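Local coordinates for predicted phosphatase, HAD family (Clostridium acetobutylicum, PDB 3MC1), which is probably a phosphatase of the haloacid dehalogenase superfamily, whose members typically hydrolyse phosphate esters through an aspartyl-phosphate intermediate, at residues Y28-F33 and E57-D62; N44-V47 and T53-M56; Y72-F77 and T113-Q118; S97-G102 and A126-A131; Y170-A175 and A198-I203. All coordinates share one frame; numbering follows the deposited sequence.

Contact 1: residues Y28-F33 and E57-D62; sequences YSLNKF and EYYNFD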
# COMPACT_ATOMS: atom_id res chain seq x y z
N TYR A 28 12.36 3.63 -15.59
CA TYR A 28 13.24 2.66 -16.24
C TYR A 28 12.44 1.82 -17.23
O TYR A 28 12.91 1.53 -18.33
CB TYR A 28 13.87 1.72 -15.21
CG TYR A 28 14.55 0.53 -15.85
CD1 TYR A 28 15.80 0.65 -16.44
CD2 TYR A 28 13.90 -0.71 -15.92
CE1 TYR A 28 16.40 -0.42 -17.09
CE2 TYR A 28 14.50 -1.80 -16.57
CZ TYR A 28 15.75 -1.64 -17.16
OH TYR A 28 16.34 -2.69 -17.82
N SER A 29 11.24 1.44 -16.82
CA SER A 29 10.36 0.63 -17.66
C SER A 29 9.83 1.41 -18.87
O SER A 29 9.86 0.91 -20.00
CB SER A 29 9.17 0.12 -16.84
OG SER A 29 8.27 -0.60 -17.66
N LEU A 30 9.35 2.62 -18.63
CA LEU A 30 8.80 3.45 -19.70
C LEU A 30 9.85 3.81 -20.74
O LEU A 30 9.56 3.83 -21.93
CB LEU A 30 8.19 4.73 -19.12
CG LEU A 30 6.97 4.55 -18.20
CD1 LEU A 30 6.60 5.89 -17.60
CD2 LEU A 30 5.81 3.97 -18.99
N ASN A 31 11.07 4.09 -20.27
CA ASN A 31 12.17 4.44 -21.17
C ASN A 31 12.47 3.31 -22.15
O ASN A 31 13.03 3.55 -23.22
CB ASN A 31 13.42 4.78 -20.36
CG ASN A 31 13.32 6.14 -19.68
OD1 ASN A 31 12.26 6.77 -19.69
ND2 ASN A 31 14.41 6.58 -19.07
N LYS A 32 12.12 2.08 -21.77
CA LYS A 32 12.33 0.93 -22.63
C LYS A 32 11.32 0.97 -23.77
O LYS A 32 11.46 0.26 -24.77
CB LYS A 32 12.15 -0.37 -21.84
CG LYS A 32 13.23 -0.66 -20.83
CD LYS A 32 14.59 -0.73 -21.50
CE LYS A 32 15.62 -1.35 -20.58
NZ LYS A 32 15.22 -2.74 -20.25
N PHE A 33 10.29 1.79 -23.61
CA PHE A 33 9.25 1.93 -24.63
C PHE A 33 9.49 3.27 -25.32
O PHE A 33 8.63 3.78 -26.04
CB PHE A 33 7.87 1.91 -23.97
CG PHE A 33 7.51 0.58 -23.38
CD1 PHE A 33 7.15 -0.49 -24.20
CD2 PHE A 33 7.55 0.37 -22.00
CE1 PHE A 33 6.83 -1.73 -23.65
CE2 PHE A 33 7.23 -0.87 -21.45
CZ PHE A 33 6.87 -1.92 -22.28
N GLU A 57 -3.93 2.36 -17.70
CA GLU A 57 -4.65 3.62 -17.60
C GLU A 57 -3.87 4.84 -18.06
O GLU A 57 -4.39 5.67 -18.80
CB GLU A 57 -5.11 3.84 -16.15
CG GLU A 57 -6.10 4.99 -15.99
CD GLU A 57 -6.33 5.36 -14.53
OE1 GLU A 57 -6.40 4.43 -13.68
OE2 GLU A 57 -6.45 6.57 -14.23
N TYR A 58 -2.62 4.96 -17.62
CA TYR A 58 -1.79 6.11 -17.96
C TYR A 58 -1.02 6.02 -19.27
O TYR A 58 -0.51 7.04 -19.77
CB TYR A 58 -0.80 6.38 -16.81
CG TYR A 58 -1.48 6.61 -15.48
CD1 TYR A 58 -2.30 7.71 -15.28
CD2 TYR A 58 -1.33 5.70 -14.44
CE1 TYR A 58 -2.97 7.91 -14.07
CE2 TYR A 58 -1.99 5.88 -13.23
CZ TYR A 58 -2.81 6.99 -13.05
OH TYR A 58 -3.49 7.17 -11.87
N TYR A 59 -0.93 4.82 -19.84
CA TYR A 59 -0.20 4.65 -21.09
C TYR A 59 -0.95 3.79 -22.09
O TYR A 59 -0.39 3.35 -23.09
CB TYR A 59 1.19 4.07 -20.79
CG TYR A 59 2.05 5.08 -20.07
CD1 TYR A 59 2.70 6.10 -20.77
CD2 TYR A 59 2.13 5.10 -18.68
CE1 TYR A 59 3.38 7.12 -20.11
CE2 TYR A 59 2.81 6.12 -18.00
CZ TYR A 59 3.43 7.13 -18.73
OH TYR A 59 4.06 8.17 -18.09
N ASN A 60 -2.23 3.58 -21.81
CA ASN A 60 -3.12 2.81 -22.67
C ASN A 60 -2.58 1.46 -23.14
O ASN A 60 -2.99 0.97 -24.18
CB ASN A 60 -3.51 3.64 -23.90
CG ASN A 60 -4.22 4.93 -23.52
OD1 ASN A 60 -5.18 4.92 -22.75
ND2 ASN A 60 -3.76 6.04 -24.08
N PHE A 61 -1.67 0.87 -22.37
CA PHE A 61 -1.13 -0.44 -22.74
C PHE A 61 -2.23 -1.48 -22.61
O PHE A 61 -3.18 -1.29 -21.84
CB PHE A 61 0.01 -0.86 -21.81
CG PHE A 61 1.29 -0.10 -22.02
CD1 PHE A 61 1.62 0.44 -23.26
CD2 PHE A 61 2.21 0.01 -20.97
CE1 PHE A 61 2.85 1.08 -23.46
CE2 PHE A 61 3.44 0.64 -21.16
CZ PHE A 61 3.76 1.18 -22.41
N ASP A 62 -2.12 -2.56 -23.36
CA ASP A 62 -3.11 -3.62 -23.24
C ASP A 62 -2.57 -4.56 -22.17
O ASP A 62 -1.48 -4.35 -21.64
CB ASP A 62 -3.33 -4.37 -24.57
CG ASP A 62 -2.07 -5.02 -25.12
OD1 ASP A 62 -1.19 -5.44 -24.34
OD2 ASP A 62 -1.97 -5.13 -26.36
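L30 and Y59 make the closest approach here: one methyl of the leucine, CD2, sits over the face of the tyrosine ring, 3.8 Å from its centroid and 8° off the normal, a well-centred CH-pi contact. The other methyl reaches along the same ring to its phenolic end, with L30 CD1 3.4 Å from Y59 OH. L30 CG lies anti to its carbonyl carbon (chi1 -65°), which sends the fork across to Y59. The two side chains meet at about a right angle, so the forked end of the leucine spans the ring from centre to hydroxyl. Beside this pair F33 meets F61. F61 CZ lies over the middle of the F33 ring, 3.9 Å from F33 CD2; the ring planes are 49° apart and the centroids 4.9 Å, an oblique pairing. F61 is itself backed by Y59, whose CB lies over its ring. Between those two residues N60 takes positive phi, turning the chain as helix 51-59 gives out, and the CB atoms of Y59 and F61 both still lead toward residues 28-33. Further out, I35 touches both L30 and Y59, F55 packs on L30 and F61, and A69 of helix 63-81 lies against F33 and F61. D62 then caps T65 N at the start of that helix. This apolar helix-end packing is consistent with the small helical cap module that HAD-family hydrolases commonly insert after the first strand.

Contact 2: residues N44-V47 and T53-M56; sequences NKFV and TSFM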
# COMPACT_ATOMS: atom_id res chain seq x y z
N ASN A 44 4.24 9.75 -9.44
CA ASN A 44 3.81 9.45 -8.07
C ASN A 44 2.50 8.67 -8.04
O ASN A 44 2.30 7.85 -7.14
CB ASN A 44 3.65 10.74 -7.26
CG ASN A 44 4.98 11.31 -6.80
OD1 ASN A 44 6.04 10.79 -7.14
ND2 ASN A 44 4.92 12.39 -6.01
N LYS A 45 1.63 8.93 -9.01
CA LYS A 45 0.33 8.26 -9.07
C LYS A 45 0.46 6.75 -9.21
O LYS A 45 -0.52 6.02 -9.01
CB LYS A 45 -0.51 8.81 -10.23
CG LYS A 45 -0.01 8.40 -11.60
CD LYS A 45 1.01 9.37 -12.15
CE LYS A 45 0.33 10.51 -12.88
NZ LYS A 45 -0.40 10.03 -14.09
N PHE A 46 1.65 6.28 -9.57
CA PHE A 46 1.92 4.85 -9.72
C PHE A 46 2.16 4.22 -8.35
O PHE A 46 2.24 2.99 -8.22
CB PHE A 46 3.18 4.64 -10.58
CG PHE A 46 2.90 4.44 -12.05
CD1 PHE A 46 2.78 3.16 -12.59
CD2 PHE A 46 2.79 5.53 -12.91
CE1 PHE A 46 2.56 2.97 -13.96
CE2 PHE A 46 2.57 5.35 -14.28
CZ PHE A 46 2.46 4.07 -14.80
N VAL A 47 2.26 5.05 -7.32
CA VAL A 47 2.51 4.53 -5.97
C VAL A 47 1.22 4.19 -5.25
O VAL A 47 0.47 5.09 -4.86
CB VAL A 47 3.32 5.54 -5.12
CG1 VAL A 47 3.53 4.97 -3.71
CG2 VAL A 47 4.66 5.82 -5.78
N THR A 53 -2.90 -1.90 -13.62
CA THR A 53 -3.96 -0.91 -13.76
C THR A 53 -3.37 0.45 -14.17
O THR A 53 -3.93 1.15 -15.03
CB THR A 53 -4.75 -0.75 -12.43
OG1 THR A 53 -4.00 0.04 -11.51
CG2 THR A 53 -4.99 -2.11 -11.80
N SER A 54 -2.24 0.80 -13.58
CA SER A 54 -1.59 2.08 -13.88
C SER A 54 -0.98 2.18 -15.28
O SER A 54 -1.17 3.18 -15.96
CB SER A 54 -0.52 2.39 -12.82
OG SER A 54 -1.10 2.58 -11.53
N PHE A 55 -0.25 1.16 -15.71
CA PHE A 55 0.35 1.19 -17.05
C PHE A 55 -0.74 1.24 -18.12
O PHE A 55 -0.61 1.93 -19.13
CB PHE A 55 1.26 -0.02 -17.27
CG PHE A 55 2.65 0.14 -16.70
CD1 PHE A 55 3.46 1.19 -17.10
CD2 PHE A 55 3.15 -0.77 -15.76
CE1 PHE A 55 4.75 1.35 -16.59
CE2 PHE A 55 4.43 -0.63 -15.24
CZ PHE A 55 5.24 0.43 -15.65
N MSE A 56 -1.81 0.49 -17.89
CA MSE A 56 -2.92 0.46 -18.84
C MSE A 56 -3.67 1.79 -18.88
O MSE A 56 -4.00 2.29 -19.95
CB MSE A 56 -3.89 -0.67 -18.48
CG MSE A 56 -3.31 -2.05 -18.69
SE MSE A 56 -4.58 -3.44 -18.28
CE MSE A 56 -5.64 -3.35 -19.91
O HOH W 1 0.66 1.40 -9.86
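F46 O and S54 OG are joined through one water, which donates to F46 O at 2.8 Å and accepts from S54 OG at 2.7 Å. The bridge lies in what is probably the helical cap of this HAD-family protein, where the short 3-10 turn 44-46 folds back onto helix 51-59. That turn is closed by its own backbone bond, V47 N to N44 O. S54 OG stands beside its backbone N (chi1 -65°), which puts the hydroxyl on the water and the methylene on the F46 ring: CB lies over one face, 3.3 Å from F46 CE1, a snug fit. The same ring then turns its edge to the next residue of the helix. F46 and F55 form an edge-to-face pair, centroids 5.0 Å apart and planes at 61°. Y58 and Y59, a turn further along helix 51-59, also touch F46, while F55 goes on to pack against helices 19-31 and 63-81. The leading atom of the aromatic pair is F46 CE1, poised over the centre of the F55 ring and 3.7 Å from F55 CD1.

Contact 3: residues Y72-F77 and T113-Q118; sequences YYRDYF and TVFSKQ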
# COMPACT_ATOMS: atom_id res chain seq x y z
N TYR A 72 9.91 -5.14 -16.78
CA TYR A 72 11.04 -4.22 -16.85
C TYR A 72 11.15 -3.49 -15.51
O TYR A 72 12.24 -3.31 -14.97
CB TYR A 72 10.86 -3.17 -17.95
CG TYR A 72 10.92 -3.69 -19.36
CD1 TYR A 72 11.83 -4.69 -19.72
CD2 TYR A 72 10.09 -3.17 -20.35
CE1 TYR A 72 11.91 -5.15 -21.03
CE2 TYR A 72 10.16 -3.62 -21.67
CZ TYR A 72 11.07 -4.61 -22.00
OH TYR A 72 11.13 -5.08 -23.29
N TYR A 73 10.01 -3.06 -15.01
CA TYR A 73 9.93 -2.36 -13.74
C TYR A 73 10.63 -3.22 -12.69
O TYR A 73 11.49 -2.73 -11.95
CB TYR A 73 8.45 -2.18 -13.37
CG TYR A 73 8.19 -1.71 -11.95
CD1 TYR A 73 7.80 -0.40 -11.70
CD2 TYR A 73 8.25 -2.61 -10.87
CE1 TYR A 73 7.48 0.02 -10.41
CE2 TYR A 73 7.93 -2.20 -9.57
CZ TYR A 73 7.54 -0.89 -9.35
OH TYR A 73 7.17 -0.47 -8.09
N ARG A 74 10.29 -4.50 -12.64
CA ARG A 74 10.87 -5.40 -11.65
C ARG A 74 12.36 -5.66 -11.80
O ARG A 74 13.04 -5.90 -10.80
CB ARG A 74 10.10 -6.71 -11.62
CG ARG A 74 8.71 -6.53 -11.00
CD ARG A 74 7.85 -7.76 -11.14
NE ARG A 74 6.53 -7.56 -10.55
CZ ARG A 74 5.53 -8.42 -10.67
NH1 ARG A 74 5.70 -9.54 -11.36
NH2 ARG A 74 4.36 -8.17 -10.11
N ASP A 75 12.88 -5.63 -13.03
CA ASP A 75 14.31 -5.83 -13.25
C ASP A 75 15.07 -4.84 -12.40
O ASP A 75 16.13 -5.16 -11.85
CB ASP A 75 14.70 -5.60 -14.72
CG ASP A 75 13.98 -6.53 -15.67
OD1 ASP A 75 13.76 -7.70 -15.32
OD2 ASP A 75 13.67 -6.08 -16.80
N TYR A 76 14.55 -3.62 -12.32
CA TYR A 76 15.18 -2.56 -11.55
C TYR A 76 14.72 -2.53 -10.09
O TYR A 76 15.52 -2.30 -9.18
CB TYR A 76 14.88 -1.20 -12.18
CG TYR A 76 15.50 -0.05 -11.43
CD1 TYR A 76 16.82 0.35 -11.68
CD2 TYR A 76 14.78 0.62 -10.44
CE1 TYR A 76 17.40 1.39 -10.94
CE2 TYR A 76 15.35 1.65 -9.70
CZ TYR A 76 16.66 2.03 -9.96
OH TYR A 76 17.22 3.06 -9.23
N PHE A 77 13.42 -2.73 -9.87
CA PHE A 77 12.88 -2.69 -8.51
C PHE A 77 13.40 -3.78 -7.58
O PHE A 77 13.77 -3.50 -6.44
CB PHE A 77 11.35 -2.77 -8.54
CG PHE A 77 10.72 -2.58 -7.19
CD1 PHE A 77 10.55 -1.30 -6.68
CD2 PHE A 77 10.35 -3.67 -6.41
CE1 PHE A 77 10.01 -1.11 -5.41
CE2 PHE A 77 9.81 -3.49 -5.13
CZ PHE A 77 9.64 -2.20 -4.64
N THR A 113 3.71 -9.74 -2.48
CA THR A 113 4.08 -10.22 -1.15
C THR A 113 5.59 -10.44 -1.00
O THR A 113 6.17 -10.13 0.04
CB THR A 113 3.40 -11.57 -0.83
OG1 THR A 113 2.00 -11.48 -1.10
CG2 THR A 113 3.59 -11.92 0.63
N VAL A 114 6.22 -10.98 -2.03
CA VAL A 114 7.64 -11.26 -1.97
C VAL A 114 8.46 -10.00 -1.74
O VAL A 114 9.40 -10.01 -0.94
CB VAL A 114 8.12 -11.98 -3.26
CG1 VAL A 114 7.78 -11.16 -4.48
CG2 VAL A 114 9.62 -12.25 -3.17
N PHE A 115 8.11 -8.91 -2.43
CA PHE A 115 8.81 -7.65 -2.25
C PHE A 115 8.45 -7.00 -0.91
O PHE A 115 9.32 -6.48 -0.22
CB PHE A 115 8.46 -6.65 -3.37
CG PHE A 115 8.83 -7.12 -4.75
CD1 PHE A 115 9.98 -7.88 -4.96
CD2 PHE A 115 8.06 -6.76 -5.85
CE1 PHE A 115 10.35 -8.27 -6.25
CE2 PHE A 115 8.42 -7.14 -7.14
CZ PHE A 115 9.56 -7.90 -7.34
N SER A 116 7.17 -7.04 -0.56
CA SER A 116 6.71 -6.43 0.69
C SER A 116 7.41 -7.04 1.90
O SER A 116 7.78 -6.33 2.83
CB SER A 116 5.20 -6.61 0.82
OG SER A 116 4.54 -6.13 -0.34
N LYS A 117 7.60 -8.35 1.89
CA LYS A 117 8.28 -9.04 2.97
C LYS A 117 9.75 -8.62 3.05
O LYS A 117 10.26 -8.30 4.13
CB LYS A 117 8.16 -10.55 2.77
CG LYS A 117 8.61 -11.37 3.96
CD LYS A 117 8.40 -12.85 3.71
CE LYS A 117 8.28 -13.60 5.02
NZ LYS A 117 7.09 -13.13 5.79
N GLN A 118 10.44 -8.62 1.91
CA GLN A 118 11.85 -8.23 1.86
C GLN A 118 12.04 -6.83 2.39
O GLN A 118 13.00 -6.55 3.10
CB GLN A 118 12.40 -8.24 0.43
CG GLN A 118 12.55 -9.58 -0.22
CD GLN A 118 13.17 -9.44 -1.60
OE1 GLN A 118 14.36 -9.13 -1.73
NE2 GLN A 118 12.36 -9.66 -2.63
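Helix 63-81, the long helix of the probable cap region, here meets helix 113-122, which follows strand 104-109 in the Rossmann-like core typical of HAD-family proteins. F115 carries the join, meeting two residues about a turn apart on the other helix: F77 over one face, R74 at the edge. The edge of F77 faces the F115 ring, with centroids 5.2 Å apart and planes at 65°, and F77 CE2 comes to 3.8 Å from F115 CD2. F77 gets there because its CG stands anti to its backbone N (chi1 -173°), which carries the ring toward the core helix. R74 comes from another direction, crossing F115 at about a right angle. Its CG lies near the ring plane, 3.9 Å from F115 CE2. The arginine chain is extended from CG to NE and runs on past the phenylalanine, and its NH1 is hydrogen-bonded to L137 O. On the face of F115 away from F77 lies V114 CG1, from its own helix. Across the interface, then, R74 contributes mainly its hydrocarbon stem, with NE also close to F115 CE2, while its charged head is held by a main-chain carbonyl, so a cationic residue can line a largely buried hydrophobic seam.

Contact 4: residues S97-G102 and A126-A131; sequences SLKDYG and AFYFDA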
# COMPACT_ATOMS: atom_id res chain seq x y z
N SER A 97 3.58 0.82 19.81
CA SER A 97 2.49 1.24 20.70
C SER A 97 1.22 0.40 20.49
O SER A 97 0.60 -0.05 21.45
CB SER A 97 2.16 2.72 20.48
OG SER A 97 1.11 3.15 21.33
N LEU A 98 0.85 0.17 19.23
CA LEU A 98 -0.34 -0.61 18.94
C LEU A 98 -0.26 -2.06 19.42
O LEU A 98 -1.23 -2.58 19.98
CB LEU A 98 -0.66 -0.58 17.44
CG LEU A 98 -0.95 0.78 16.81
CD1 LEU A 98 -1.31 0.58 15.33
CD2 LEU A 98 -2.09 1.48 17.55
N LYS A 99 0.87 -2.72 19.22
CA LYS A 99 0.99 -4.10 19.67
C LYS A 99 0.97 -4.15 21.20
O LYS A 99 0.55 -5.14 21.79
CB LYS A 99 2.28 -4.76 19.16
CG LYS A 99 2.21 -5.20 17.71
CD LYS A 99 3.22 -6.31 17.41
CE LYS A 99 2.82 -7.63 18.06
NZ LYS A 99 3.80 -8.74 17.79
N ASP A 100 1.42 -3.08 21.83
CA ASP A 100 1.43 -3.05 23.29
C ASP A 100 -0.03 -3.06 23.74
O ASP A 100 -0.40 -3.79 24.66
CB ASP A 100 2.13 -1.80 23.81
CG ASP A 100 2.74 -2.01 25.19
OD1 ASP A 100 2.03 -2.53 26.08
OD2 ASP A 100 3.92 -1.66 25.37
N TYR A 101 -0.84 -2.24 23.07
CA TYR A 101 -2.27 -2.15 23.37
C TYR A 101 -2.94 -3.50 23.16
O TYR A 101 -4.01 -3.76 23.71
CB TYR A 101 -2.95 -1.11 22.48
CG TYR A 101 -3.05 0.27 23.10
CD1 TYR A 101 -2.00 1.19 23.01
CD2 TYR A 101 -4.20 0.64 23.81
CE1 TYR A 101 -2.09 2.44 23.60
CE2 TYR A 101 -4.29 1.90 24.41
CZ TYR A 101 -3.24 2.79 24.30
OH TYR A 101 -3.33 4.02 24.92
N GLY A 102 -2.32 -4.36 22.36
CA GLY A 102 -2.90 -5.68 22.12
C GLY A 102 -3.44 -5.88 20.72
O GLY A 102 -3.95 -6.95 20.40
N ALA A 126 9.20 -6.15 10.21
CA ALA A 126 8.45 -7.37 9.92
C ALA A 126 7.76 -8.08 11.09
O ALA A 126 6.63 -8.54 10.96
CB ALA A 126 9.33 -8.36 9.17
N PHE A 127 8.43 -8.17 12.23
CA PHE A 127 7.85 -8.87 13.37
C PHE A 127 6.71 -8.18 14.10
O PHE A 127 6.07 -8.78 14.97
CB PHE A 127 8.98 -9.25 14.32
CG PHE A 127 9.82 -10.38 13.81
CD1 PHE A 127 9.29 -11.65 13.66
CD2 PHE A 127 11.14 -10.15 13.43
CE1 PHE A 127 10.05 -12.69 13.15
CE2 PHE A 127 11.92 -11.19 12.92
CZ PHE A 127 11.38 -12.46 12.78
N TYR A 128 6.44 -6.93 13.74
CA TYR A 128 5.33 -6.20 14.36
C TYR A 128 4.03 -6.72 13.76
O TYR A 128 2.95 -6.51 14.32
CB TYR A 128 5.43 -4.71 14.05
CG TYR A 128 6.50 -3.96 14.81
CD1 TYR A 128 6.45 -3.86 16.21
CD2 TYR A 128 7.54 -3.32 14.14
CE1 TYR A 128 7.42 -3.14 16.91
CE2 TYR A 128 8.52 -2.60 14.84
CZ TYR A 128 8.45 -2.52 16.22
OH TYR A 128 9.40 -1.80 16.90
N PHE A 129 4.15 -7.43 12.65
CA PHE A 129 2.97 -7.93 11.94
C PHE A 129 2.66 -9.39 12.10
O PHE A 129 3.56 -10.23 12.13
CB PHE A 129 3.11 -7.60 10.44
CG PHE A 129 3.24 -6.12 10.17
CD1 PHE A 129 2.10 -5.31 10.18
CD2 PHE A 129 4.49 -5.53 10.01
CE1 PHE A 129 2.22 -3.92 10.04
CE2 PHE A 129 4.62 -4.15 9.88
CZ PHE A 129 3.48 -3.35 9.89
N ASP A 130 1.36 -9.69 12.18
CA ASP A 130 0.85 -11.05 12.29
C ASP A 130 0.93 -11.70 10.91
O ASP A 130 1.05 -12.92 10.79
CB ASP A 130 -0.60 -11.03 12.75
CG ASP A 130 -0.74 -10.96 14.25
OD1 ASP A 130 0.16 -10.42 14.92
OD2 ASP A 130 -1.77 -11.44 14.76
N ALA A 131 0.83 -10.88 9.87
CA ALA A 131 0.90 -11.39 8.51
C ALA A 131 1.17 -10.24 7.55
O ALA A 131 0.84 -9.10 7.84
CB ALA A 131 -0.40 -12.11 8.13
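Van der Waals contact makes up most of this interface, and K99 supplies all of it from the helix side. Its CD rests on the backbone of Y128, 3.1 Å from Y128 O, close for a carbon and an oxygen; the same methylene lies near the plane of the tyrosine ring, at its edge, 4.2 Å from Y128 CD1. A bend at chi3 (71°) turns the end of the lysine along the 3-10 turn 126-128. The polar end is more loosely placed. K99 NZ stops 3.6 Å from F127 O, and the nearest carboxylate oxygen, D130 OD1, is 4.9 Å from K99 NZ, so any attraction between these opposite charges is probably long-range. The hydroxyl of Y128 is held by E92, earlier on the helix that carries K99. That helix, 91-101, ends at G102 in a Schellman motif and leads into strand 104-109. The 3-10 turn 126-128, for its part, leads into edge strand 131-135, which pairs with 104-109, so the surface contact sits beside the neighbouring entrances to these two parallel strands.

Contact 5: residues Y170-A175 and A198-I203; sequences YDVIGA and AGANYI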
# COMPACT_ATOMS: atom_id res chain seq x y z
N TYR A 170 -8.10 3.88 -3.49
CA TYR A 170 -8.13 2.44 -3.71
C TYR A 170 -8.23 1.69 -2.38
O TYR A 170 -8.87 0.63 -2.29
CB TYR A 170 -6.86 2.01 -4.45
CG TYR A 170 -6.67 2.75 -5.75
CD1 TYR A 170 -7.53 2.54 -6.82
CD2 TYR A 170 -5.66 3.71 -5.88
CE1 TYR A 170 -7.39 3.26 -8.01
CE2 TYR A 170 -5.52 4.44 -7.07
CZ TYR A 170 -6.39 4.21 -8.13
OH TYR A 170 -6.26 4.93 -9.30
N ASP A 171 -7.60 2.25 -1.35
CA ASP A 171 -7.65 1.64 -0.03
C ASP A 171 -9.04 1.78 0.56
O ASP A 171 -9.56 0.84 1.17
CB ASP A 171 -6.61 2.30 0.87
CG ASP A 171 -5.20 2.02 0.40
OD1 ASP A 171 -4.85 0.83 0.36
OD2 ASP A 171 -4.46 2.97 0.08
N VAL A 172 -9.66 2.94 0.37
CA VAL A 172 -11.00 3.18 0.88
C VAL A 172 -11.99 2.26 0.18
O VAL A 172 -12.81 1.61 0.83
CB VAL A 172 -11.43 4.66 0.65
CG1 VAL A 172 -12.82 4.89 1.24
CG2 VAL A 172 -10.43 5.61 1.29
N ILE A 173 -11.90 2.19 -1.15
CA ILE A 173 -12.78 1.34 -1.94
C ILE A 173 -12.59 -0.13 -1.54
O ILE A 173 -13.57 -0.87 -1.38
CB ILE A 173 -12.49 1.53 -3.45
CG1 ILE A 173 -12.74 2.99 -3.84
CG2 ILE A 173 -13.36 0.60 -4.28
CD1 ILE A 173 -12.21 3.39 -5.20
N GLY A 174 -11.34 -0.55 -1.38
CA GLY A 174 -11.05 -1.93 -1.00
C GLY A 174 -11.61 -2.25 0.38
O GLY A 174 -12.08 -3.37 0.63
N ALA A 175 -11.56 -1.27 1.28
CA ALA A 175 -12.07 -1.45 2.64
C ALA A 175 -13.59 -1.54 2.61
O ALA A 175 -14.18 -2.44 3.20
CB ALA A 175 -11.63 -0.28 3.51
N ALA A 198 -13.75 9.48 -1.94
CA ALA A 198 -13.72 8.03 -2.08
C ALA A 198 -14.64 7.45 -1.03
O ALA A 198 -15.14 6.33 -1.18
CB ALA A 198 -12.30 7.52 -1.89
N GLY A 199 -14.86 8.21 0.03
CA GLY A 199 -15.73 7.76 1.10
C GLY A 199 -14.99 7.39 2.36
O GLY A 199 -15.57 6.79 3.26
N ALA A 200 -13.72 7.74 2.44
CA ALA A 200 -12.91 7.42 3.61
C ALA A 200 -13.74 7.66 4.87
O ALA A 200 -14.38 8.69 5.01
CB ALA A 200 -11.65 8.27 3.64
N ASN A 201 -13.75 6.69 5.77
CA ASN A 201 -14.52 6.81 6.99
C ASN A 201 -13.83 7.71 8.03
O ASN A 201 -14.48 8.25 8.93
CB ASN A 201 -14.79 5.40 7.55
CG ASN A 201 -15.64 4.55 6.61
OD1 ASN A 201 -16.85 4.78 6.48
ND2 ASN A 201 -15.02 3.57 5.96
N TYR A 202 -12.52 7.88 7.89
CA TYR A 202 -11.74 8.72 8.79
C TYR A 202 -10.55 9.24 8.00
O TYR A 202 -10.03 8.53 7.14
CB TYR A 202 -11.24 7.90 9.98
CG TYR A 202 -12.29 6.99 10.58
CD1 TYR A 202 -12.96 7.34 11.74
CD2 TYR A 202 -12.65 5.80 9.95
CE1 TYR A 202 -13.97 6.53 12.25
CE2 TYR A 202 -13.66 4.99 10.46
CZ TYR A 202 -14.32 5.37 11.61
OH TYR A 202 -15.35 4.61 12.12
N ILE A 203 -10.11 10.47 8.27
CA ILE A 203 -8.97 11.06 7.55
C ILE A 203 -8.02 11.82 8.47
O ILE A 203 -8.43 12.73 9.19
CB ILE A 203 -9.46 12.03 6.44
CG1 ILE A 203 -10.41 11.30 5.49
CG2 ILE A 203 -8.27 12.55 5.65
CD1 ILE A 203 -10.98 12.17 4.39
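With CG1 anti to its own backbone N (chi1 -178°), V172 spreads its two methyls over the bend at residues 198-200, and its CA comes to 5.4 Å from the CA of A200. Each branch has its own target. V172 CG1 presses on the main chain, 3.2 Å from A200 N and 3.5 Å from A200 CA, tighter than usual for two carbons. V172 CG2 meets the methyl of A200, CB, at 3.8 Å. The root of the side chain is engaged as well, since V172 CB and A198 CB are 3.9 Å apart. Two alanine methyls thus meet the valine, A198 at its CB and A200 at CG2, while the backbone that joins them lies against CG1. That bend is made by G199, whose positive phi (108°) ends helix 192-198 in a Schellman motif and sends the chain off toward strand 202-204. G199 C lies 3.5 Å from V172 CG1, so glycine backbone, too, forms part of the surface the valine rests on. Next to V172 on the helix, D171 makes a salt bridge to K144 and accepts from R168 N, close to D167, one of the aspartates around the bound sodium ion. L195 of helix 192-198 touches both V172 and A200, and S182 touches V172 from strand 182-185. Helix 169-176, which follows strand 162-166, is in this way packed against the turn that feeds an outermost strand, 202-204, of the parallel sheet.

From the N terminus, contact 1 opens first and closes the larger loop, bringing the end of helix 19-31 against that of helix 51-59; contact 2 is nested inside it, closes earlier and shares helix 51-59, and the two touch through F55 and L30. Contact 3 comes next in series, reaching from helix 63-81 to helix 113-122 and so tying the probable cap helices to the core; its Y72 also packs on residues 28-33. Contacts 3 and 4 cross along the chain, their segments alternating, and contact 4 ties helix 91-101 to the approach to strand 131-135. Contact 5 closes last, near the other outermost strand, 202-204; its centre is about 23 Å from that of contact 4.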